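Local atomic coordinates of periplasmic binding protein (Thermotoga lettingae TMO, PDB entry 4RY8), a protein that binds 5-methylthioribose between its two lobes and probably serves as the solute-binding component of a sugar transporter. Residues Pro87-Lys90 with Glu91-Arg95; Glu235-Gln238 with Met239-Gln243; Ser39-Glu43 with Leu44-Leu48; Lys274-Lys277 with Tyr278-Val281; Asp118-Ile121 with Gly122-Ser126. One frame throughout, in Å; residues are numbered along the deposited sequence.

Contact 1 (Pro87-Lys90 with Glu91-Arg95); sequences PKIK and EALDR
Lys88 and Glu91, one turn apart on the helix, form the ionic part of this local contact: NZ of Lys88 lies 2.9 Å from OE1 of Glu91 in a hydrogen-bonded salt bridge. The two side chains run side by side and point the same way. Glu91 reaches out as a nearly straight chain, with CG trans to its own nitrogen (chi1 -179°), while Lys88 bends repeatedly to bring its ammonium group round. The ammonium approaches from above the carboxylate plane, 37° out of it, and not within that plane. A second charge on this turn looks elsewhere, since NZ of Lys90 pairs with Asp108.

Apolar contact is made one turn apart, where CG2 of Ile89 meets CD1 of Leu93 at 4.1 Å. These branches also lie alongside each other. The helix, residues 82-94, is the connection of a beta-alpha-beta crossover between the parallel strands 74-78 and 98-102. Its buried side meets helix 57-69 through Ala92 on Ile68, and Leu104 through Ile89.

Backbone bonds of the i to i+4 kind tie the turns together. N of Glu91 donates to O of Pro87 at 2.9 Å, and N of Ala92 to O of Lys88 at 3.0 Å. The bond from N of Leu93 to O of Ile89 is almost straight, 173° at the hydrogen, and CG of Leu93 rests 3.2 Å from that same O of Ile89. N of Asp94 reaches O of Lys90 at 3.0 Å near the end of the helix.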
loop_
_atom_site.group_PDB
_atom_site.type_symbol
_atom_site.label_atom_id
_atom_site.label_comp_id
_atom_site.label_asym_id
_atom_site.label_seq_id
_atom_site.Cartn_x
_atom_site.Cartn_y
_atom_site.Cartn_z
ATOM N N PRO C 87 29.606 3.562 10.055
ATOM C CA PRO C 87 30.641 3.396 11.096
ATOM C C PRO C 87 30.499 4.357 12.286
ATOM O O PRO C 87 30.810 3.999 13.421
ATOM C CB PRO C 87 31.965 3.652 10.336
ATOM C CG PRO C 87 31.634 3.499 8.888
ATOM C CD PRO C 87 30.204 3.940 8.756
ATOM N N LYS C 88 30.065 5.578 12.019
ATOM C CA LYS C 88 29.729 6.523 13.074
ATOM C C LYS C 88 28.563 5.993 13.932
ATOM O O LYS C 88 28.621 6.092 15.146
ATOM C CB LYS C 88 29.378 7.893 12.484
ATOM C CG LYS C 88 30.556 8.588 11.811
ATOM C CD LYS C 88 31.536 9.119 12.847
ATOM C CE LYS C 88 32.951 8.607 12.624
ATOM N NZ LYS C 88 33.634 8.449 13.942
ATOM N N ILE C 89 27.562 5.390 13.291
ATOM C CA ILE C 89 26.421 4.789 13.999
ATOM C C ILE C 89 26.891 3.621 14.868
ATOM O O ILE C 89 26.531 3.543 16.042
ATOM C CB ILE C 89 25.289 4.355 13.029
ATOM C CG1 ILE C 89 24.553 5.566 12.485
ATOM C CG2 ILE C 89 24.234 3.505 13.719
ATOM C CD1 ILE C 89 23.667 5.263 11.294
ATOM N N LYS C 90 27.726 2.731 14.322
ATOM C CA LYS C 90 28.205 1.577 15.088
ATOM C C LYS C 90 29.070 2.014 16.249
ATOM O O LYS C 90 28.925 1.485 17.361
ATOM C CB LYS C 90 28.987 0.600 14.225
ATOM C CG LYS C 90 28.155 -0.050 13.139
ATOM C CD LYS C 90 27.277 -1.194 13.638
ATOM C CE LYS C 90 26.910 -2.098 12.461
ATOM N NZ LYS C 90 25.885 -3.130 12.782
ATOM N N GLU C 91 29.981 2.965 16.000
ATOM C CA GLU C 91 30.794 3.521 17.071
ATOM C C GLU C 91 29.934 4.064 18.208
ATOM O O GLU C 91 30.151 3.728 19.383
ATOM C CB GLU C 91 31.670 4.641 16.549
ATOM C CG GLU C 91 32.553 5.235 17.621
ATOM C CD GLU C 91 33.562 6.218 17.070
ATOM O OE1 GLU C 91 33.746 6.273 15.831
ATOM O OE2 GLU C 91 34.164 6.942 17.888
ATOM N N ALA C 92 28.975 4.910 17.848
ATOM C CA ALA C 92 28.058 5.475 18.811
ATOM C C ALA C 92 27.405 4.392 19.670
ATOM O O ALA C 92 27.451 4.469 20.884
ATOM C CB ALA C 92 27.017 6.323 18.115
ATOM N N LEU C 93 26.823 3.384 19.023
ATOM C CA LEU C 93 26.221 2.239 19.714
ATOM C C LEU C 93 27.151 1.550 20.696
ATOM O O LEU C 93 26.755 1.255 21.829
ATOM C CB LEU C 93 25.690 1.224 18.696
ATOM C CG LEU C 93 24.559 1.686 17.799
ATOM C CD1 LEU C 93 24.367 0.688 16.670
ATOM C CD2 LEU C 93 23.288 1.899 18.611
ATOM N N ASP C 94 28.400 1.327 20.289
ATOM C CA ASP C 94 29.387 0.736 21.162
ATOM C C ASP C 94 29.727 1.585 22.398
ATOM O O ASP C 94 30.099 1.047 23.434
ATOM C CB ASP C 94 30.707 0.493 20.411
ATOM C CG ASP C 94 30.602 -0.594 19.386
ATOM O OD1 ASP C 94 29.613 -1.365 19.385
ATOM O OD2 ASP C 94 31.530 -0.687 18.570
ATOM N N ARG C 95 29.667 2.896 22.256
ATOM C CA ARG C 95 29.923 3.820 23.367
ATOM C C ARG C 95 28.707 3.956 24.292
ATOM O O ARG C 95 28.786 4.640 25.311
ATOM C CB ARG C 95 30.335 5.216 22.850
ATOM C CG ARG C 95 31.679 5.275 22.111
ATOM C CD ARG C 95 32.859 5.149 23.063
ATOM N NE ARG C 95 33.211 3.744 23.315
ATOM C CZ ARG C 95 33.685 3.250 24.463
ATOM N NH1 ARG C 95 33.873 4.026 25.535
ATOM N NH2 ARG C 95 33.965 1.950 24.546
#

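Contact 2 (Glu235-Gln238 with Met239-Gln243); sequences EDIQ and MMIQQ
Ile237 and Ile241 meet where helix 234-240 runs out, and the side chain of Ile241 can be followed outward over the last carbonyl groups. Its CB stands 3.7 Å from the carbonyl O of Ile237. The chain then forks. CG2 comes closest to the same oxygen, at 3.2 Å, while also facing CG2 of Ile237 at a looser 4.4 Å. CG1 occupies the crowded position between the backbone nitrogen and the carbonyl carbon (chi1 69°), which lays it over two neighbouring carbonyls, near O of Ile237 and 3.6 Å from O of Gln238. The tip, CD1, only skims O of Ile237, and the side chain also touches Leu291 of helix 288-293. Cutting Ile241 back to an alanine removes both branches and would probably leave CG2 of Ile237 without its apolar neighbour and open a gap beside Leu291.

In the fold, this short helix links the parallel strands 226-230 and 247-252 in a beta-alpha-beta unit. Its buried face carries Met239 and Met240, both of which pack on Trp247 of the second strand.

Main-chain bonds hold the turns in order. N of Met239 donates to O of Glu235 at 3.0 Å in a fairly straight bond, whereas N of Met240 to O of Asp236 (2.8 Å) and N of Ile241 to O of Ile237 (2.9 Å) are both bent to 142° at the hydrogen. CG of Met240 also lies 3.3 Å from O of Asp236, and beyond the last turn O of Gln242 accepts a hydrogen bond from Arg288.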
loop_
_atom_site.group_PDB
_atom_site.type_symbol
_atom_site.label_atom_id
_atom_site.label_comp_id
_atom_site.label_asym_id
_atom_site.label_seq_id
_atom_site.Cartn_x
_atom_site.Cartn_y
_atom_site.Cartn_z
ATOM N N GLU C 235 1.221 25.686 3.931
ATOM C CA GLU C 235 1.631 26.208 2.620
ATOM C C GLU C 235 1.063 25.378 1.468
ATOM O O GLU C 235 0.509 25.921 0.516
ATOM C CB GLU C 235 3.158 26.283 2.522
ATOM C CG GLU C 235 3.731 27.480 3.263
ATOM C CD GLU C 235 5.235 27.441 3.378
ATOM O OE1 GLU C 235 5.901 26.568 2.739
ATOM O OE2 GLU C 235 5.751 28.302 4.112
ATOM N N ASP C 236 1.234 24.060 1.539
ATOM C CA ASP C 236 0.652 23.165 0.554
ATOM C C ASP C 236 -0.840 23.307 0.415
ATOM O O ASP C 236 -1.371 23.481 -0.680
ATOM C CB ASP C 236 0.968 21.736 0.949
ATOM C CG ASP C 236 2.476 21.424 0.867
ATOM O OD1 ASP C 236 3.200 22.249 0.276
ATOM O OD2 ASP C 236 2.913 20.386 1.414
ATOM N N ILE C 237 -1.528 23.206 1.546
ATOM C CA ILE C 237 -3.003 23.473 1.583
ATOM C C ILE C 237 -3.412 24.762 0.850
ATOM O O ILE C 237 -4.325 24.738 -0.030
ATOM C CB ILE C 237 -3.501 23.452 3.035
ATOM C CG1 ILE C 237 -3.455 21.998 3.557
ATOM C CG2 ILE C 237 -4.906 24.049 3.147
ATOM C CD1 ILE C 237 -3.516 21.852 5.077
ATOM N N GLN C 238 -2.746 25.876 1.196
ATOM C CA GLN C 238 -3.070 27.202 0.625
ATOM C C GLN C 238 -2.899 27.160 -0.859
ATOM O O GLN C 238 -3.698 27.693 -1.610
ATOM C CB GLN C 238 -2.112 28.287 1.125
ATOM C CG GLN C 238 -2.289 28.678 2.567
ATOM C CD GLN C 238 -1.039 29.346 3.139
ATOM O OE1 GLN C 238 -0.010 29.523 2.464
ATOM N NE2 GLN C 238 -1.125 29.719 4.394
ATOM N N MET C 239 -1.806 26.552 -1.297
ATOM C CA MET C 239 -1.596 26.450 -2.698
ATOM C C MET C 239 -2.545 25.455 -3.414
ATOM O O MET C 239 -2.789 25.612 -4.616
ATOM C CB MET C 239 -0.139 26.061 -2.957
ATOM C CG MET C 239 0.910 27.119 -2.631
ATOM S SD MET C 239 2.565 26.568 -3.164
ATOM C CE MET C 239 2.212 26.227 -4.871
ATOM N N MET C 240 -3.041 24.429 -2.713
ATOM C CA MET C 240 -3.992 23.474 -3.298
ATOM C C MET C 240 -5.382 24.109 -3.461
ATOM O O MET C 240 -6.077 23.856 -4.429
ATOM C CB MET C 240 -4.102 22.193 -2.457
ATOM C CG MET C 240 -2.860 21.269 -2.549
ATOM S SD MET C 240 -2.780 19.805 -1.477
ATOM C CE MET C 240 -3.927 18.748 -2.370
ATOM N N ILE C 241 -5.764 24.955 -2.544
ATOM C CA ILE C 241 -7.156 25.442 -2.563
ATOM C C ILE C 241 -7.385 26.661 -3.450
ATOM O O ILE C 241 -8.514 27.137 -3.577
ATOM C CB ILE C 241 -7.700 25.680 -1.138
ATOM C CG1 ILE C 241 -7.005 26.871 -0.465
ATOM C CG2 ILE C 241 -7.542 24.397 -0.336
ATOM C CD1 ILE C 241 -7.578 27.207 0.892
ATOM N N GLN C 242 -6.316 27.171 -4.054
ATOM C CA GLN C 242 -6.418 28.275 -5.025
ATOM C C GLN C 242 -7.342 27.902 -6.176
ATOM O O GLN C 242 -7.363 26.742 -6.640
ATOM C CB GLN C 242 -5.042 28.592 -5.641
ATOM C CG GLN C 242 -4.019 29.245 -4.724
ATOM C CD GLN C 242 -2.703 29.549 -5.439
ATOM O OE1 GLN C 242 -2.528 29.241 -6.622
ATOM N NE2 GLN C 242 -1.773 30.155 -4.717
ATOM N N GLN C 243 -8.090 28.895 -6.648
ATOM C CA GLN C 243 -8.892 28.740 -7.842
ATOM C C GLN C 243 -8.021 28.255 -9.020
ATOM O O GLN C 243 -6.889 28.713 -9.225
ATOM C CB GLN C 243 -9.588 30.075 -8.177
ATOM C CG GLN C 243 -10.837 29.927 -9.031
ATOM C CD GLN C 243 -11.096 31.130 -9.927
ATOM O OE1 GLN C 243 -10.516 32.207 -9.747
ATOM N NE2 GLN C 243 -11.969 30.947 -10.909
#

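Contact 3 (Ser39-Glu43 with Leu44-Leu48); sequences SMARE and LGVTL
The backbone of Ala41 to Val46 closes helix 28-44 and turns it toward strand 47-52, with Gly45 passing through positive phi (83°). N of Leu44 still makes a helical bond to O of Met40 at 3.1 Å, but beyond it the bonds weaken: N of Val46 reaches back to O of Ala41 at 3.3 Å and N of Gly45 to O of Arg42 at 3.4 Å, both weak. O of Ala41 thereby gathers weak donations from Leu44, Gly45 and Val46.

Among the side chains, the methyl of Ala41 sits in the bend. Its CB touches CG2 of Val46 at 4.0 Å and CB of Leu48 at 3.7 Å, so one small group meets both the turn and the start of the strand. On another side of the helix, CE of Met40 approaches CD2 of Leu44 at 4.3 Å, and both residues also pack on helices 255-270 and 318-326. The carboxylate of Glu43 leads away to a salt bridge with Arg260.

The paired reverse bonds, the positive-phi glycine and the apolar touch of Ala41 with Val46 are those of a Schellman motif, here ending the helix of a beta-alpha-beta unit.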
loop_
_atom_site.group_PDB
_atom_site.type_symbol
_atom_site.label_atom_id
_atom_site.label_comp_id
_atom_site.label_asym_id
_atom_site.label_seq_id
_atom_site.Cartn_x
_atom_site.Cartn_y
_atom_site.Cartn_z
ATOM N N SER C 39 8.966 20.916 20.578
ATOM C CA SER C 39 7.857 20.867 21.521
ATOM C C SER C 39 7.870 19.567 22.329
ATOM O O SER C 39 7.467 19.604 23.481
ATOM C CB SER C 39 6.489 21.083 20.861
ATOM O OG SER C 39 6.138 20.020 19.990
ATOM N N MET C 40 8.321 18.433 21.756
ATOM C CA MET C 40 8.376 17.186 22.537
ATOM C C MET C 40 9.491 17.281 23.573
ATOM O O MET C 40 9.299 16.882 24.718
ATOM C CB MET C 40 8.551 15.912 21.684
ATOM C CG MET C 40 8.255 14.601 22.412
ATOM S SD MET C 40 6.493 14.202 22.647
ATOM C CE MET C 40 6.155 14.695 24.326
ATOM N N ALA C 41 10.655 17.795 23.177
ATOM C CA ALA C 41 11.759 17.948 24.137
ATOM C C ALA C 41 11.316 18.861 25.274
ATOM O O ALA C 41 11.572 18.573 26.438
ATOM C CB ALA C 41 13.003 18.492 23.456
ATOM N N ARG C 42 10.634 19.955 24.936
ATOM C CA ARG C 42 10.080 20.864 25.966
ATOM C C ARG C 42 9.214 20.111 26.960
ATOM O O ARG C 42 9.262 20.367 28.173
ATOM C CB ARG C 42 9.224 21.968 25.333
ATOM C CG ARG C 42 9.379 23.363 25.943
ATOM C CD ARG C 42 9.936 24.320 24.897
ATOM N NE ARG C 42 9.047 24.355 23.735
ATOM C CZ ARG C 42 9.419 24.562 22.470
ATOM N NH1 ARG C 42 10.692 24.778 22.140
ATOM N NH2 ARG C 42 8.496 24.541 21.520
ATOM N N GLU C 43 8.392 19.211 26.436
ATOM C CA GLU C 43 7.463 18.446 27.246
ATOM C C GLU C 43 8.100 17.423 28.188
ATOM O O GLU C 43 7.577 17.190 29.287
ATOM C CB GLU C 43 6.399 17.804 26.353
ATOM C CG GLU C 43 5.260 18.770 26.017
ATOM C CD GLU C 43 4.363 18.246 24.911
ATOM O OE1 GLU C 43 4.111 17.013 24.889
ATOM O OE2 GLU C 43 3.931 19.059 24.052
ATOM N N LEU C 44 9.226 16.831 27.795
ATOM C CA LEU C 44 9.911 15.852 28.655
ATOM C C LEU C 44 10.817 16.553 29.655
ATOM O O LEU C 44 11.177 15.977 30.699
ATOM C CB LEU C 44 10.732 14.869 27.825
ATOM C CG LEU C 44 9.914 14.164 26.754
ATOM C CD1 LEU C 44 10.853 13.460 25.786
ATOM C CD2 LEU C 44 8.888 13.206 27.334
ATOM N N GLY C 45 11.165 17.800 29.344
ATOM C CA GLY C 45 12.106 18.564 30.141
ATOM C C GLY C 45 13.532 18.218 29.767
ATOM O O GLY C 45 14.458 18.564 30.490
ATOM N N VAL C 46 13.718 17.520 28.651
ATOM C CA VAL C 46 15.072 17.139 28.210
ATOM C C VAL C 46 15.692 18.202 27.330
ATOM O O VAL C 46 15.002 19.072 26.794
ATOM C CB VAL C 46 15.128 15.785 27.415
ATOM C CG1 VAL C 46 14.630 14.628 28.261
ATOM C CG2 VAL C 46 14.399 15.879 26.075
ATOM N N THR C 47 17.002 18.070 27.136
ATOM C CA THR C 47 17.785 18.998 26.334
ATOM C C THR C 47 17.974 18.433 24.934
ATOM O O THR C 47 18.502 17.327 24.768
ATOM C CB THR C 47 19.151 19.228 27.003
ATOM O OG1 THR C 47 18.936 19.775 28.312
ATOM C CG2 THR C 47 20.022 20.175 26.208
ATOM N N LEU C 48 17.503 19.183 23.939
ATOM C CA LEU C 48 17.622 18.806 22.546
ATOM C C LEU C 48 18.678 19.666 21.886
ATOM O O LEU C 48 18.591 20.888 21.909
ATOM C CB LEU C 48 16.282 18.974 21.816
ATOM C CG LEU C 48 16.210 18.727 20.303
ATOM C CD1 LEU C 48 16.639 17.304 19.954
ATOM C CD2 LEU C 48 14.802 19.021 19.795
#

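Contact 4 (Lys274-Lys277 with Tyr278-Val281); sequences KLPK and YLLV
Lys277 lies over the ring of Tyr278, and this neighbouring pair is the tight part of the contact. CG of the lysine stands 3.7 Å from the centroid of the Tyr278 ring, 20° off its normal, a CH-pi contact over the face, offset toward the rim, with CE2 the nearest ring atom. The arrangement follows from Lys277 CG being trans to its nitrogen (chi1 175°) and a bend at the next bond, after which the chain runs up along the ring. CE then comes within 3.9 Å of CZ of Tyr278. Beyond it the ammonium leaves the ring and is well gripped: NZ makes a salt bridge with Glu113 and hydrogen bonds to the carbonyls of Val106, Asp108 and Val111.

Packing thins toward the start of the loop. On the solvent side, CG of the exposed Pro276 meets CD2 of Leu279 at 3.9 Å, the two side chains crossing at a slant. Further back, CD2 of Leu275 comes only within 4.4 Å of CD1 of Leu279.

Strand 278-280 closes one side of the parallel sheet, where Leu279 hydrogen-bonds through its backbone to Glu113 and Glu115 beside it. Leu275 faces helix 255-270 through Ala265 and Ala268, while the Tyr278 ring meets Phe164 of the second subunit edge-to-face, bringing this strand to the dimer interface.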
loop_
_atom_site.group_PDB
_atom_site.type_symbol
_atom_site.label_atom_id
_atom_site.label_comp_id
_atom_site.label_asym_id
_atom_site.label_seq_id
_atom_site.Cartn_x
_atom_site.Cartn_y
_atom_site.Cartn_z
ATOM N N LYS C 274 12.803 -1.033 25.179
ATOM C CA LYS C 274 13.000 -1.697 23.897
ATOM C C LYS C 274 11.852 -1.259 22.994
ATOM O O LYS C 274 10.680 -1.378 23.365
ATOM C CB LYS C 274 13.023 -3.228 24.056
ATOM N N LEU C 275 12.212 -0.732 21.831
ATOM C CA LEU C 275 11.262 -0.211 20.872
ATOM C C LEU C 275 11.111 -1.159 19.712
ATOM O O LEU C 275 12.034 -1.922 19.399
ATOM C CB LEU C 275 11.701 1.173 20.360
ATOM C CG LEU C 275 10.994 2.426 20.961
ATOM C CD1 LEU C 275 10.648 2.261 22.435
ATOM C CD2 LEU C 275 11.801 3.706 20.739
ATOM N N PRO C 276 9.957 -1.096 19.046
ATOM C CA PRO C 276 9.855 -1.814 17.793
ATOM C C PRO C 276 10.984 -1.390 16.811
ATOM O O PRO C 276 11.505 -0.277 16.883
ATOM C CB PRO C 276 8.473 -1.404 17.265
ATOM C CG PRO C 276 7.679 -1.004 18.495
ATOM C CD PRO C 276 8.670 -0.509 19.494
ATOM N N LYS C 277 11.399 -2.297 15.953
ATOM C CA LYS C 277 12.405 -1.989 14.958
ATOM C C LYS C 277 11.876 -0.989 13.935
ATOM O O LYS C 277 12.629 -0.142 13.450
ATOM C CB LYS C 277 12.864 -3.278 14.295
ATOM C CG LYS C 277 13.849 -3.143 13.128
ATOM C CD LYS C 277 15.102 -2.352 13.396
ATOM C CE LYS C 277 15.665 -1.880 12.049
ATOM N NZ LYS C 277 17.014 -1.274 12.136
ATOM N N TYR C 278 10.586 -1.086 13.580
ATOM C CA TYR C 278 9.984 -0.196 12.586
ATOM C C TYR C 278 8.842 0.598 13.214
ATOM O O TYR C 278 7.964 0.017 13.798
ATOM C CB TYR C 278 9.527 -0.967 11.358
ATOM C CG TYR C 278 10.721 -1.674 10.685
ATOM C CD1 TYR C 278 11.671 -0.963 9.977
ATOM C CD2 TYR C 278 10.882 -3.021 10.790
ATOM C CE1 TYR C 278 12.789 -1.610 9.406
ATOM C CE2 TYR C 278 11.959 -3.675 10.215
ATOM C CZ TYR C 278 12.914 -2.956 9.541
ATOM O OH TYR C 278 13.989 -3.635 8.978
ATOM N N LEU C 279 8.925 1.924 13.140
ATOM C CA LEU C 279 7.897 2.830 13.635
ATOM C C LEU C 279 7.379 3.544 12.402
ATOM O O LEU C 279 7.994 4.483 11.889
ATOM C CB LEU C 279 8.475 3.782 14.695
ATOM C CG LEU C 279 8.900 3.174 16.053
ATOM C CD1 LEU C 279 9.615 4.160 16.943
ATOM C CD2 LEU C 279 7.742 2.569 16.834
ATOM N N LEU C 280 6.297 3.003 11.853
ATOM C CA LEU C 280 5.699 3.551 10.647
ATOM C C LEU C 280 4.564 4.525 11.033
ATOM O O LEU C 280 3.612 4.148 11.724
ATOM C CB LEU C 280 5.122 2.436 9.777
ATOM C CG LEU C 280 6.017 1.290 9.326
ATOM C CD1 LEU C 280 5.268 0.458 8.309
ATOM C CD2 LEU C 280 7.306 1.779 8.739
ATOM N N VAL C 281 4.708 5.778 10.625
ATOM C CA VAL C 281 3.651 6.764 10.732
ATOM C C VAL C 281 2.705 6.652 9.529
ATOM O O VAL C 281 3.137 6.794 8.395
ATOM C CB VAL C 281 4.202 8.210 10.861
ATOM C CG1 VAL C 281 3.047 9.193 11.128
ATOM C CG2 VAL C 281 5.198 8.292 12.024
#

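Contact 5 (Asp118-Ile121 with Gly122-Ser126); sequences DLLI and GYLIS
The opening turns of helix 118-132, which begins beside the sugar pocket, hold Leu120 and Leu124 against each other one turn apart. CD1 of Leu120 lies 3.8 Å from CG of Leu124, and CG of Leu120 is just as near CD1 of Leu124, so the branched ends cross at a slant. Leu120 sends CG trans to its nitrogen (chi1 -176°) and thereby leans along the helix toward its partner; Leu124 turns the other way, with CG beside its own nitrogen (chi1 -70°), and meets it. Underneath, CG of Leu124 rests 3.3 Å from O of Leu120. Replacing Leu124 with an alanine would probably cost CD1 and CG of Leu120 their neighbour within the helix, leaving that side chain somewhat freer to turn, and thin the packing on Val251.

The backbone is regular: N of Leu124 bonds to O of Leu120 at 2.7 Å, N of Gly122 to O of Asp118 at 2.9 Å, and N of Ile125 to O of Ile121 at 3.0 Å. O of Gly122 takes two bonds, from N and OG of Ser126, the hydroxyl lying in the carbonyl plane.

At the start of the helix, Asp118 makes a salt bridge with Arg153, a residue of the pocket, and may help to position it. Ile121, Leu124 and Ile125 pack on Val251 of strand 247-252, and Tyr123 on Ile160 of helix 148-163. Another side faces the second subunit, where Leu120 meets its counterpart Leu120 and OH of Tyr123 hydrogen-bonds to Asp117 of that chain.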
loop_
_atom_site.group_PDB
_atom_site.type_symbol
_atom_site.label_atom_id
_atom_site.label_comp_id
_atom_site.label_asym_id
_atom_site.label_seq_id
_atom_site.Cartn_x
_atom_site.Cartn_y
_atom_site.Cartn_z
ATOM N N ASP C 118 6.878 4.780 3.564
ATOM C CA ASP C 118 7.103 5.346 2.212
ATOM C C ASP C 118 6.704 4.477 0.998
ATOM O O ASP C 118 6.388 5.008 -0.097
ATOM C CB ASP C 118 8.514 5.856 2.075
ATOM C CG ASP C 118 8.749 7.081 2.910
ATOM O OD1 ASP C 118 8.023 8.108 2.732
ATOM O OD2 ASP C 118 9.593 6.974 3.804
ATOM N N LEU C 119 6.743 3.168 1.195
ATOM C CA LEU C 119 6.243 2.254 0.197
ATOM C C LEU C 119 4.730 2.466 0.047
ATOM O O LEU C 119 4.213 2.577 -1.042
ATOM C CB LEU C 119 6.576 0.842 0.592
ATOM C CG LEU C 119 8.065 0.501 0.526
ATOM C CD1 LEU C 119 8.338 -0.907 0.992
ATOM C CD2 LEU C 119 8.579 0.736 -0.879
ATOM N N LEU C 120 3.989 2.558 1.133
ATOM C CA LEU C 120 2.584 2.870 0.964
ATOM C C LEU C 120 2.318 4.238 0.309
ATOM O O LEU C 120 1.444 4.337 -0.553
ATOM C CB LEU C 120 1.839 2.785 2.309
ATOM C CG LEU C 120 0.328 2.997 2.231
ATOM C CD1 LEU C 120 -0.419 1.979 1.401
ATOM C CD2 LEU C 120 -0.250 2.961 3.644
ATOM N N ILE C 121 3.065 5.272 0.713
ATOM C CA ILE C 121 2.937 6.617 0.167
ATOM C C ILE C 121 3.130 6.557 -1.344
ATOM O O ILE C 121 2.361 7.115 -2.077
ATOM C CB ILE C 121 3.980 7.638 0.726
ATOM C CG1 ILE C 121 3.773 8.005 2.198
ATOM C CG2 ILE C 121 3.942 8.928 -0.100
ATOM C CD1 ILE C 121 4.871 8.927 2.732
ATOM N N GLY C 122 4.220 5.922 -1.789
ATOM C CA GLY C 122 4.517 5.855 -3.225
ATOM C C GLY C 122 3.468 5.123 -4.060
ATOM O O GLY C 122 3.164 5.532 -5.173
ATOM N N TYR C 123 2.875 4.095 -3.464
ATOM C CA TYR C 123 1.800 3.344 -4.032
ATOM C C TYR C 123 0.517 4.187 -4.016
ATOM O O TYR C 123 -0.164 4.316 -5.014
ATOM C CB TYR C 123 1.526 2.062 -3.234
ATOM C CG TYR C 123 0.380 1.344 -3.872
ATOM C CD1 TYR C 123 0.518 0.862 -5.162
ATOM C CD2 TYR C 123 -0.901 1.282 -3.274
ATOM C CE1 TYR C 123 -0.530 0.266 -5.812
ATOM C CE2 TYR C 123 -1.962 0.661 -3.931
ATOM C CZ TYR C 123 -1.754 0.151 -5.215
ATOM O OH TYR C 123 -2.752 -0.461 -5.958
ATOM N N LEU C 124 0.215 4.809 -2.900
ATOM C CA LEU C 124 -1.071 5.526 -2.854
ATOM C C LEU C 124 -1.105 6.680 -3.833
ATOM O O LEU C 124 -2.096 6.862 -4.554
ATOM C CB LEU C 124 -1.389 6.029 -1.460
ATOM C CG LEU C 124 -1.744 5.039 -0.356
ATOM C CD1 LEU C 124 -1.902 5.823 0.941
ATOM C CD2 LEU C 124 -2.986 4.207 -0.654
ATOM N N ILE C 125 -0.035 7.467 -3.891
ATOM C CA ILE C 125 -0.093 8.651 -4.757
ATOM C C ILE C 125 0.007 8.227 -6.201
ATOM O O ILE C 125 -0.684 8.810 -7.045
ATOM C CB ILE C 125 0.919 9.777 -4.382
ATOM C CG1 ILE C 125 0.582 11.056 -5.132
ATOM C CG2 ILE C 125 2.378 9.313 -4.720
ATOM C CD1 ILE C 125 -0.688 11.797 -4.737
ATOM N N SER C 126 0.901 7.269 -6.522
ATOM C CA SER C 126 1.031 6.834 -7.919
ATOM C C SER C 126 -0.265 6.187 -8.486
ATOM O O SER C 126 -0.656 6.495 -9.618
ATOM C CB SER C 126 2.310 5.920 -8.166
ATOM O OG SER C 126 3.451 6.449 -7.535
#

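How the contacts relate
The five local contacts are spread over the two lobes of a periplasmic binding protein. Contacts 1, 3 and 4 belong to the lobe with the all-parallel sheet, contacts 3 and 4 reaching that sheet itself; contacts 2 and 5 lie in the other lobe, their nearest atoms about 8 Å apart. Contacts 1 and 2 are on opposite sides of the chain's centre, their centres 44 Å apart. The bound methylthioribose is closest to contact 5, the Asp118 side chain lying about 5 Å away, against about 9 Å for Asp236 and 13 Å for Leu279. The nearest atoms of contacts 4 and 5 are about 6 Å apart, and both contacts touch the second subunit.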